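Local coordinates for protein enoyl-CoA hydratase EchA1 (Mycobacterium marinum, PDB 3QXI) that probably catalyses the reversible addition of water to the double bond of 2-enoyl-CoA thioesters, at residues Ile30-Pro33 with Asn37-Asn40; Leu60-Leu65 with Ala199-Ile204; Leu122-Ile127 with Pro155-Tyr160; Arg177-Ala180 with Val186-Glu189. All blocks are in the same frame, centred on the assembly; numbering follows the deposited sequence.

Interaction 1. Residues Ile30-Pro33 with Asn37-Asn40; sequences INRP and NSVN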
loop_
_atom_site.group_PDB
_atom_site.type_symbol
_atom_site.label_atom_id
_atom_site.label_comp_id
_atom_site.label_asym_id
_atom_site.label_seq_id
_atom_site.Cartn_x
_atom_site.Cartn_y
_atom_site.Cartn_z
ATOM N N ILE B 30 -12.194 5.234 27.139
ATOM C CA ILE B 30 -11.066 5.486 28.026
ATOM C C ILE B 30 -11.408 6.740 28.840
ATOM O O ILE B 30 -11.764 7.767 28.274
ATOM C CB ILE B 30 -9.739 5.697 27.259
ATOM C CG1 ILE B 30 -9.472 4.567 26.235
ATOM C CG2 ILE B 30 -8.572 5.820 28.238
ATOM C CD1 ILE B 30 -8.320 4.913 25.227
ATOM N N ASN B 31 -11.334 6.631 30.169
ATOM C CA ASN B 31 -11.861 7.666 31.072
ATOM C C ASN B 31 -10.820 8.104 32.093
ATOM O O ASN B 31 -10.991 7.909 33.298
ATOM C CB ASN B 31 -13.107 7.144 31.799
ATOM C CG ASN B 31 -13.790 8.207 32.660
ATOM O OD1 ASN B 31 -13.867 9.379 32.281
ATOM N ND2 ASN B 31 -14.312 7.789 33.823
ATOM N N ARG B 32 -9.721 8.672 31.598
ATOM C CA ARG B 32 -8.758 9.369 32.456
ATOM C C ARG B 32 -8.467 10.772 31.915
ATOM O O ARG B 32 -7.305 11.116 31.689
ATOM C CB ARG B 32 -7.458 8.575 32.579
ATOM C CG ARG B 32 -7.593 7.127 33.073
ATOM C CD ARG B 32 -6.221 6.455 33.097
ATOM N NE ARG B 32 -5.339 7.072 34.085
ATOM C CZ ARG B 32 -4.012 7.162 33.995
ATOM N NH1 ARG B 32 -3.366 6.693 32.935
ATOM N NH2 ARG B 32 -3.321 7.735 34.981
ATOM N N PRO B 33 -9.517 11.595 31.718
ATOM C CA PRO B 33 -9.330 12.844 30.971
ATOM C C PRO B 33 -8.307 13.817 31.586
ATOM O O PRO B 33 -7.784 14.685 30.857
ATOM C CB PRO B 33 -10.740 13.468 30.944
ATOM C CG PRO B 33 -11.453 12.870 32.099
ATOM C CD PRO B 33 -10.876 11.490 32.282
ATOM N N ASN B 37 -6.156 10.679 28.956
ATOM C CA ASN B 37 -6.530 9.335 28.548
ATOM C C ASN B 37 -5.362 8.408 28.243
ATOM O O ASN B 37 -5.468 7.509 27.407
ATOM C CB ASN B 37 -7.548 9.389 27.403
ATOM C CG ASN B 37 -8.921 9.780 27.887
ATOM O OD1 ASN B 37 -9.345 9.387 28.982
ATOM N ND2 ASN B 37 -9.619 10.568 27.093
ATOM N N SER B 38 -4.255 8.616 28.945
ATOM C CA SER B 38 -3.079 7.763 28.771
ATOM C C SER B 38 -3.317 6.359 29.319
ATOM O O SER B 38 -4.086 6.172 30.257
ATOM C CB SER B 38 -1.805 8.415 29.337
ATOM O OG SER B 38 -1.822 8.494 30.762
ATOM N N VAL B 39 -2.678 5.367 28.710
ATOM C CA VAL B 39 -2.952 3.978 29.041
ATOM C C VAL B 39 -2.023 3.428 30.140
ATOM O O VAL B 39 -0.833 3.195 29.891
ATOM C CB VAL B 39 -2.895 3.066 27.794
ATOM C CG1 VAL B 39 -3.202 1.628 28.179
ATOM C CG2 VAL B 39 -3.835 3.601 26.654
ATOM N N ASN B 40 -2.584 3.248 31.345
ATOM C CA ASN B 40 -1.920 2.512 32.431
ATOM C C ASN B 40 -2.305 1.026 32.401
ATOM O O ASN B 40 -2.887 0.553 31.416
ATOM C CB ASN B 40 -2.234 3.135 33.802
ATOM C CG ASN B 40 -3.737 3.118 34.160
ATOM O OD1 ASN B 40 -4.595 2.650 33.404
ATOM N ND2 ASN B 40 -4.046 3.623 35.350
#
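Arg32 and Asn37 join the two limbs of the loop that leads from strand 25-30 to helix 41-56 of the crotonase fold, a loop that probably borders the coenzyme A site, as in relatives. They do so reciprocally. Arg32 N sits almost on the line of the Asn37 CG=OD1 bond and donates to that oxygen (Arg32 N to Asn37 OD1 2.7 Å), and Asn37 N returns a bond to Arg32 O. The rotation of the Asn37 amide is fixed from its other end, where ND2 bonds Ala68 O and Ser71 O. Traced outward, the Arg32 side chain starts with CB 4.1 Å from Asn37 OD1. CG lies anti to the carbonyl carbon (chi1 -55°), and Arg32 CD then passes 3.6 Å from Ser38 O. A bend at chi3 (66°) stacks the guanidinium against the Asn40 amide, the two planes 2° apart, with Asn40 ND2 3.8 Å from Arg32 CZ, over the centre of the group. That same ND2 bonds Glu16, while Asn40 OD1 caps helix 41-56 at Val43 N. At the tip, Arg32 NH1 forms a salt bridge with Asp77 and donates to Ser38 O at 2.8 Å.

Interaction 2. Residues Leu60-Leu65 with Ala199-Ile204; sequences LSVGIL and ALAEKI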
loop_
_atom_site.group_PDB
_atom_site.type_symbol
_atom_site.label_atom_id
_atom_site.label_comp_id
_atom_site.label_asym_id
_atom_site.label_seq_id
_atom_site.Cartn_x
_atom_site.Cartn_y
_atom_site.Cartn_z
ATOM N N LEU B 60 -24.160 -8.509 20.621
ATOM C CA LEU B 60 -23.352 -7.406 20.086
ATOM C C LEU B 60 -22.814 -7.696 18.679
ATOM O O LEU B 60 -22.407 -8.838 18.379
ATOM C CB LEU B 60 -22.156 -7.106 21.002
ATOM C CG LEU B 60 -22.424 -6.626 22.431
ATOM C CD1 LEU B 60 -21.130 -6.638 23.236
ATOM C CD2 LEU B 60 -23.038 -5.260 22.467
ATOM N N SER B 61 -22.790 -6.663 17.840
ATOM C CA SER B 61 -22.230 -6.774 16.482
ATOM C C SER B 61 -20.971 -5.939 16.185
ATOM O O SER B 61 -20.138 -6.350 15.384
ATOM C CB SER B 61 -23.308 -6.468 15.447
ATOM O OG SER B 61 -24.324 -7.439 15.493
ATOM N N VAL B 62 -20.837 -4.780 16.821
ATOM C CA VAL B 62 -19.751 -3.819 16.531
ATOM C C VAL B 62 -19.296 -3.099 17.794
ATOM O O VAL B 62 -20.118 -2.756 18.639
ATOM C CB VAL B 62 -20.214 -2.715 15.516
ATOM C CG1 VAL B 62 -19.057 -1.834 15.112
ATOM C CG2 VAL B 62 -20.838 -3.325 14.273
ATOM N N GLY B 63 -17.997 -2.862 17.913
ATOM C CA GLY B 63 -17.424 -2.135 19.023
ATOM C C GLY B 63 -17.136 -0.736 18.559
ATOM O O GLY B 63 -16.953 -0.525 17.371
ATOM N N ILE B 64 -17.139 0.238 19.480
ATOM C CA ILE B 64 -16.612 1.591 19.221
ATOM C C ILE B 64 -15.664 2.016 20.339
ATOM O O ILE B 64 -16.003 1.942 21.496
ATOM C CB ILE B 64 -17.744 2.627 19.097
ATOM C CG1 ILE B 64 -18.638 2.280 17.905
ATOM C CG2 ILE B 64 -17.175 4.089 18.970
ATOM C CD1 ILE B 64 -19.842 3.194 17.800
ATOM N N LEU B 65 -14.467 2.459 20.001
ATOM C CA LEU B 65 -13.510 2.906 21.017
ATOM C C LEU B 65 -13.461 4.426 20.996
ATOM O O LEU B 65 -13.400 5.022 19.923
ATOM C CB LEU B 65 -12.112 2.328 20.709
ATOM C CG LEU B 65 -10.977 2.779 21.658
ATOM C CD1 LEU B 65 -11.337 2.471 23.085
ATOM C CD2 LEU B 65 -9.632 2.140 21.282
ATOM N N ALA B 199 -23.386 5.909 13.646
ATOM C CA ALA B 199 -24.081 5.746 12.390
ATOM C C ALA B 199 -23.354 4.715 11.532
ATOM O O ALA B 199 -23.993 3.814 10.985
ATOM C CB ALA B 199 -24.264 7.065 11.652
ATOM N N LEU B 200 -22.023 4.800 11.458
ATOM C CA LEU B 200 -21.258 3.815 10.685
ATOM C C LEU B 200 -21.431 2.401 11.241
ATOM O O LEU B 200 -21.607 1.453 10.486
ATOM C CB LEU B 200 -19.762 4.215 10.565
ATOM C CG LEU B 200 -18.752 3.240 9.950
ATOM C CD1 LEU B 200 -19.201 2.828 8.531
ATOM C CD2 LEU B 200 -17.269 3.817 9.972
ATOM N N ALA B 201 -21.405 2.267 12.563
ATOM C CA ALA B 201 -21.592 0.966 13.194
ATOM C C ALA B 201 -22.968 0.358 12.869
ATOM O O ALA B 201 -23.101 -0.861 12.672
ATOM C CB ALA B 201 -21.385 1.060 14.701
ATOM N N GLU B 202 -23.988 1.211 12.802
ATOM C CA GLU B 202 -25.322 0.725 12.479
ATOM C C GLU B 202 -25.423 0.152 11.051
ATOM O O GLU B 202 -26.085 -0.857 10.849
ATOM C CB GLU B 202 -26.393 1.772 12.852
ATOM C CG GLU B 202 -26.817 1.548 14.323
ATOM C CD GLU B 202 -27.492 2.719 15.018
ATOM O OE1 GLU B 202 -27.740 3.776 14.392
ATOM O OE2 GLU B 202 -27.781 2.572 16.234
ATOM N N LYS B 203 -24.725 0.755 10.083
ATOM C CA LYS B 203 -24.709 0.230 8.714
ATOM C C LYS B 203 -24.143 -1.193 8.690
ATOM O O LYS B 203 -24.654 -2.071 8.011
ATOM C CB LYS B 203 -23.905 1.131 7.776
ATOM C CG LYS B 203 -24.628 2.414 7.366
ATOM C CD LYS B 203 -23.648 3.557 7.057
ATOM C CE LYS B 203 -22.664 3.192 5.954
ATOM N NZ LYS B 203 -23.438 2.890 4.713
ATOM N N ILE B 204 -23.098 -1.410 9.469
ATOM C CA ILE B 204 -22.401 -2.690 9.518
ATOM C C ILE B 204 -23.222 -3.725 10.273
ATOM O O ILE B 204 -23.316 -4.869 9.830
ATOM C CB ILE B 204 -20.998 -2.541 10.115
ATOM C CG1 ILE B 204 -20.090 -1.788 9.131
ATOM C CG2 ILE B 204 -20.410 -3.903 10.433
ATOM C CD1 ILE B 204 -18.846 -1.235 9.792
#
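Val62 and Ala201 are the central pair where a strand meets a helix that runs almost antiparallel to it, the axes of strand 62-65 and helix 199-204 lying 8.9 Å apart with 165° between their directions. The CA atoms of Val62 and Ala201 lie 6.1 Å apart, a close approach that the small alanine permits. The methyl of Ala201 is the bump on the helical side. It fits the shallow dip between Val62 and Ile64, which are two residues apart on the strand and therefore face the helix together, while Gly63 between them adds no side chain to this face. Val62 CG1 comes to 3.7 Å from Ala201 CB, and the far end of the Ile64 chain closes the dip, Ile64 CD1 standing 4.1 Å from Ala201 CB. This is how a helix covers the central sheet in the crotonase fold: helix 193-205 follows the last strand, 186-188, and runs back along the sheet, antiparallel to strand 62-67, where Ile25 and Ile106 of the neighbouring strands also touch Ala201. The two branches of Val62 divide the work. With CG1 anti to the backbone N (chi1 -174°), CG2 is left to reach along the helix, into the groove between Ala201 and Ile204. There Val62 CG2 meets Ala201 O at 3.7 Å, an oxygen that accepts a bond from the Thr205 hydroxyl, and Ile204 CG2 at 3.9 Å. The Val62 and Ile204 side chains cross at about a right angle, so the two branch methyls meet at a single point. Ile204 also packs on Thr169 of the second subunit.

Interaction 3. Residues Leu122-Ile127 with Pro155-Tyr160; sequences LATDLI and PERIPY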
loop_
_atom_site.group_PDB
_atom_site.type_symbol
_atom_site.label_atom_id
_atom_site.label_comp_id
_atom_site.label_asym_id
_atom_site.label_seq_id
_atom_site.Cartn_x
_atom_site.Cartn_y
_atom_site.Cartn_z
ATOM N N LEU B 122 -5.223 2.894 15.041
ATOM C CA LEU B 122 -4.762 2.011 13.970
ATOM C C LEU B 122 -5.111 0.511 14.195
ATOM O O LEU B 122 -5.224 -0.238 13.216
ATOM C CB LEU B 122 -3.244 2.186 13.772
ATOM C CG LEU B 122 -2.762 3.441 13.034
ATOM C CD1 LEU B 122 -1.227 3.683 13.227
ATOM C CD2 LEU B 122 -3.134 3.417 11.518
ATOM N N ALA B 123 -5.245 0.080 15.457
ATOM C CA ALA B 123 -5.596 -1.308 15.771
ATOM C C ALA B 123 -7.084 -1.574 15.576
ATOM O O ALA B 123 -7.513 -2.729 15.514
ATOM C CB ALA B 123 -5.171 -1.680 17.211
ATOM N N THR B 124 -7.879 -0.510 15.495
ATOM C CA THR B 124 -9.288 -0.652 15.087
ATOM C C THR B 124 -9.359 -0.903 13.564
ATOM O O THR B 124 -8.333 -0.848 12.882
ATOM C CB THR B 124 -10.178 0.588 15.492
ATOM O OG1 THR B 124 -9.866 1.710 14.661
ATOM C CG2 THR B 124 -10.011 0.969 16.985
ATOM N N ASP B 125 -10.558 -1.150 13.033
ATOM C CA ASP B 125 -10.710 -1.388 11.594
ATOM C C ASP B 125 -11.033 -0.129 10.815
ATOM O O ASP B 125 -10.652 -0.006 9.655
ATOM C CB ASP B 125 -11.779 -2.460 11.347
ATOM C CG ASP B 125 -11.519 -3.730 12.185
ATOM O OD1 ASP B 125 -10.418 -4.309 12.078
ATOM O OD2 ASP B 125 -12.383 -4.095 12.990
ATOM N N LEU B 126 -11.750 0.788 11.476
ATOM C CA LEU B 126 -12.285 1.994 10.832
ATOM C C LEU B 126 -12.083 3.161 11.797
ATOM O O LEU B 126 -12.194 2.988 13.014
ATOM C CB LEU B 126 -13.787 1.819 10.494
ATOM C CG LEU B 126 -14.137 0.558 9.677
ATOM C CD1 LEU B 126 -15.660 0.250 9.637
ATOM C CD2 LEU B 126 -13.558 0.668 8.259
ATOM N N ILE B 127 -11.764 4.323 11.241
ATOM C CA ILE B 127 -11.574 5.545 12.046
ATOM C C ILE B 127 -12.524 6.636 11.649
ATOM O O ILE B 127 -12.607 6.981 10.479
ATOM C CB ILE B 127 -10.160 6.132 11.957
ATOM C CG1 ILE B 127 -9.129 5.090 12.392
ATOM C CG2 ILE B 127 -10.095 7.402 12.850
ATOM C CD1 ILE B 127 -7.635 5.497 12.128
ATOM N N PRO B 155 2.378 2.195 7.821
ATOM C CA PRO B 155 2.757 2.034 6.409
ATOM C C PRO B 155 1.778 1.174 5.602
ATOM O O PRO B 155 1.874 1.101 4.362
ATOM C CB PRO B 155 4.126 1.333 6.477
ATOM C CG PRO B 155 4.565 1.387 7.846
ATOM C CD PRO B 155 3.317 1.476 8.700
ATOM N N GLU B 156 0.835 0.555 6.292
ATOM C CA GLU B 156 -0.157 -0.281 5.653
ATOM C C GLU B 156 -1.437 0.528 5.450
ATOM O O GLU B 156 -2.299 0.097 4.724
ATOM C CB GLU B 156 -0.415 -1.580 6.491
ATOM C CG GLU B 156 0.795 -2.530 6.443
ATOM C CD GLU B 156 0.772 -3.785 7.346
ATOM O OE1 GLU B 156 -0.135 -3.952 8.216
ATOM O OE2 GLU B 156 1.749 -4.595 7.177
ATOM N N ARG B 157 -1.542 1.711 6.054
ATOM C CA ARG B 157 -2.767 2.499 5.955
ATOM C C ARG B 157 -2.649 3.735 5.055
ATOM O O ARG B 157 -3.637 4.178 4.482
ATOM C CB ARG B 157 -3.290 2.904 7.365
ATOM C CG ARG B 157 -3.663 1.738 8.270
ATOM C CD ARG B 157 -5.164 1.319 8.171
ATOM N NE ARG B 157 -5.770 1.060 9.504
ATOM C CZ ARG B 157 -6.766 1.768 10.089
ATOM N NH1 ARG B 157 -7.355 2.836 9.498
ATOM N NH2 ARG B 157 -7.191 1.397 11.299
ATOM N N ILE B 158 -1.453 4.309 4.956
ATOM C CA ILE B 158 -1.204 5.530 4.176
ATOM C C ILE B 158 0.016 5.233 3.307
ATOM O O ILE B 158 0.657 4.201 3.524
ATOM C CB ILE B 158 -0.921 6.762 5.106
ATOM C CG1 ILE B 158 0.388 6.611 5.904
ATOM C CG2 ILE B 158 -2.050 7.004 6.084
ATOM C CD1 ILE B 158 0.767 7.896 6.652
ATOM N N PRO B 159 0.363 6.110 2.346
ATOM C CA PRO B 159 1.525 5.810 1.516
ATOM C C PRO B 159 2.809 5.557 2.336
ATOM O O PRO B 159 3.105 6.313 3.285
ATOM C CB PRO B 159 1.650 7.065 0.659
ATOM C CG PRO B 159 0.217 7.443 0.450
ATOM C CD PRO B 159 -0.332 7.316 1.840
ATOM N N TYR B 160 3.528 4.492 1.963
ATOM C CA TYR B 160 4.765 4.082 2.644
ATOM C C TYR B 160 5.713 5.236 2.998
ATOM O O TYR B 160 6.155 5.337 4.145
ATOM C CB TYR B 160 5.500 2.999 1.820
ATOM C CG TYR B 160 6.761 2.476 2.449
ATOM C CD1 TYR B 160 6.727 1.351 3.261
ATOM C CD2 TYR B 160 7.979 3.093 2.237
ATOM C CE1 TYR B 160 7.854 0.846 3.842
ATOM C CE2 TYR B 160 9.147 2.590 2.831
ATOM C CZ TYR B 160 9.060 1.454 3.637
ATOM O OH TYR B 160 10.165 0.912 4.236
#
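From Leu122 to Ile127 the backbone leaves the last turn of helix 116-123, rounds a short bend and enters strand 126-130, curving about the side chain of Arg157. Arg157 reaches into this curve from the end of the weakly bonded helix 150-157. Its chain is bent at chi2 (-92°) and chi3, which brings Arg157 CG to 3.7 Å from Leu122 CD2, and the Arg157 and Leu122 side chains run past each other in opposite directions. Leu122 CD2 lies over one face of the guanidinium, offset toward its rim, while the backbone O of Asp125 lies over the opposite face. Arg157 NH2 donates to Leu122 O at 3.2 Å, a bond bent at the acceptor, with the donor well above the carbonyl plane; Thr124 O lies 3.0 Å from Arg157 NH2. Arg157 NH1 meets carbon instead, 3.8 Å from Ile127 CD1. Asp125 gives no direct salt bridge here: Asp125 OD1 stays 6.6 Å from Arg157 NH2, and the carboxylate pairs with Lys216. Ala161 of the second subunit packs on Arg157, placing the buried cation close to a trimer interface. The C-terminal end of helix 116-123 probably helps to stabilise the charge of Arg157, which ties helix 150-157 to the helix-to-strand turn of the crotonase fold, at the opposite end of helix 116-123 from the N terminus that in relatives points toward the thioester.

Interaction 4. Residues Arg177-Ala180 with Val186-Glu189; sequences RAHA and VLAE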
loop_
_atom_site.group_PDB
_atom_site.type_symbol
_atom_site.label_atom_id
_atom_site.label_comp_id
_atom_site.label_asym_id
_atom_site.label_seq_id
_atom_site.Cartn_x
_atom_site.Cartn_y
_atom_site.Cartn_z
ATOM N N ARG B 177 -5.828 15.489 6.731
ATOM C CA ARG B 177 -4.782 14.875 5.927
ATOM C C ARG B 177 -4.862 13.341 5.989
ATOM O O ARG B 177 -4.724 12.662 4.942
ATOM C CB ARG B 177 -3.383 15.386 6.267
ATOM C CG ARG B 177 -2.393 15.056 5.156
ATOM C CD ARG B 177 -0.944 15.483 5.483
ATOM N NE ARG B 177 -0.031 15.067 4.417
ATOM C CZ ARG B 177 1.294 14.978 4.545
ATOM N NH1 ARG B 177 1.888 15.260 5.712
ATOM N NH2 ARG B 177 2.017 14.582 3.509
ATOM N N ALA B 178 -5.137 12.791 7.174
ATOM C CA ALA B 178 -5.344 11.336 7.291
ATOM C C ALA B 178 -6.601 10.878 6.534
ATOM O O ALA B 178 -6.700 9.733 6.112
ATOM C CB ALA B 178 -5.432 10.911 8.737
ATOM N N HIS B 179 -7.585 11.745 6.412
ATOM C CA HIS B 179 -8.747 11.379 5.621
ATOM C C HIS B 179 -8.356 11.424 4.147
ATOM O O HIS B 179 -8.710 10.525 3.390
ATOM C CB HIS B 179 -9.899 12.323 5.911
ATOM C CG HIS B 179 -11.059 12.162 4.990
ATOM N ND1 HIS B 179 -11.357 13.073 4.001
ATOM C CD2 HIS B 179 -11.999 11.190 4.911
ATOM C CE1 HIS B 179 -12.442 12.674 3.360
ATOM N NE2 HIS B 179 -12.841 11.529 3.886
ATOM N N ALA B 180 -7.603 12.447 3.742
ATOM C CA ALA B 180 -7.177 12.547 2.324
ATOM C C ALA B 180 -6.311 11.344 1.929
ATOM O O ALA B 180 -6.282 10.914 0.762
ATOM C CB ALA B 180 -6.418 13.870 2.053
ATOM N N VAL B 186 -14.105 8.619 7.919
ATOM C CA VAL B 186 -15.125 9.641 8.028
ATOM C C VAL B 186 -14.621 10.789 8.890
ATOM O O VAL B 186 -14.132 10.575 10.013
ATOM C CB VAL B 186 -16.418 9.130 8.708
ATOM C CG1 VAL B 186 -17.443 10.232 8.721
ATOM C CG2 VAL B 186 -16.986 7.902 7.981
ATOM N N LEU B 187 -14.777 12.002 8.364
ATOM C CA LEU B 187 -14.534 13.209 9.138
ATOM C C LEU B 187 -15.838 13.712 9.773
ATOM O O LEU B 187 -16.852 13.876 9.093
ATOM C CB LEU B 187 -13.929 14.300 8.245
ATOM C CG LEU B 187 -12.488 14.117 7.809
ATOM C CD1 LEU B 187 -12.179 15.166 6.738
ATOM C CD2 LEU B 187 -11.553 14.278 8.991
ATOM N N ALA B 188 -15.808 13.959 11.077
ATOM C CA ALA B 188 -17.002 14.433 11.766
ATOM C C ALA B 188 -16.860 15.866 12.220
ATOM O O ALA B 188 -15.728 16.385 12.351
ATOM C CB ALA B 188 -17.340 13.538 12.925
ATOM N N GLU B 189 -18.009 16.513 12.455
ATOM C CA GLU B 189 -18.041 17.758 13.235
ATOM C C GLU B 189 -17.317 17.563 14.571
ATOM O O GLU B 189 -17.527 16.560 15.226
ATOM C CB GLU B 189 -19.498 18.149 13.549
ATOM C CG GLU B 189 -20.128 19.059 12.523
ATOM C CD GLU B 189 -19.503 20.428 12.545
ATOM O OE1 GLU B 189 -18.668 20.700 11.647
ATOM O OE2 GLU B 189 -19.827 21.204 13.486
#
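His179 and Leu187 meet as a CH-pi pair, with the branch point of the leucine over the face of the imidazole. Leu187 CG stands 4.1 Å from the centroid of the His179 ring, 29° off the ring normal, so it is displaced somewhat from the ring centre. The displacement is toward the root of the ring, since Leu187 CG lies 3.7 Å from His179 CG and 4.1 Å from His179 CD2. Leu187 CD1 reaches toward the ND1 side of the ring, 3.5 Å from His179 ND1, whereas Leu187 CD2 drops back toward the histidine stem, 4.0 Å from His179 CB. The side chains cross obliquely. His179 has its ring anti to the backbone N (chi1 171°), which sets the face of the imidazole against Leu187. The partners belong to the short helix 175-180 and to strand 186-188, the last strand of the main sheet in the crotonase fold, and a loop of five residues connects them. In the next shell, Leu187 also packs on Ala175 and Glu176, one turn earlier on the same helix as His179, and on Arg131 in the loop after strand 126-130. His179 also packs on Val184 of the connecting loop, and a backbone bond joins Val184 and Ala178 near the end of the helix. Farther out, backbone bonds of Val186 and Ala188 with Ala129, and of Ala188 with Arg131, hold strand 186-188 parallel to strand 126-130.

Read from the N terminus, interaction 1 closes first, a short loop between strand 25-30 and helix 41-56, before any other contact opens. Interaction 2 then opens on strand 62-67 and closes only at helix 193-205, enclosing the loops of interactions 3 and 4, which follow each other in series inside it; none of the four cross. Interaction 3 ties helix 150-157 to the entry of strand 126-130, and interaction 4 sets helix 175-180 against strand 186-188, the neighbour of that strand in the sheet. Direct packing links some of them: Ile30 touches Leu65, joining interactions 1 and 2, and Leu126 meets Leu200 and Ile204, joining interactions 2 and 3.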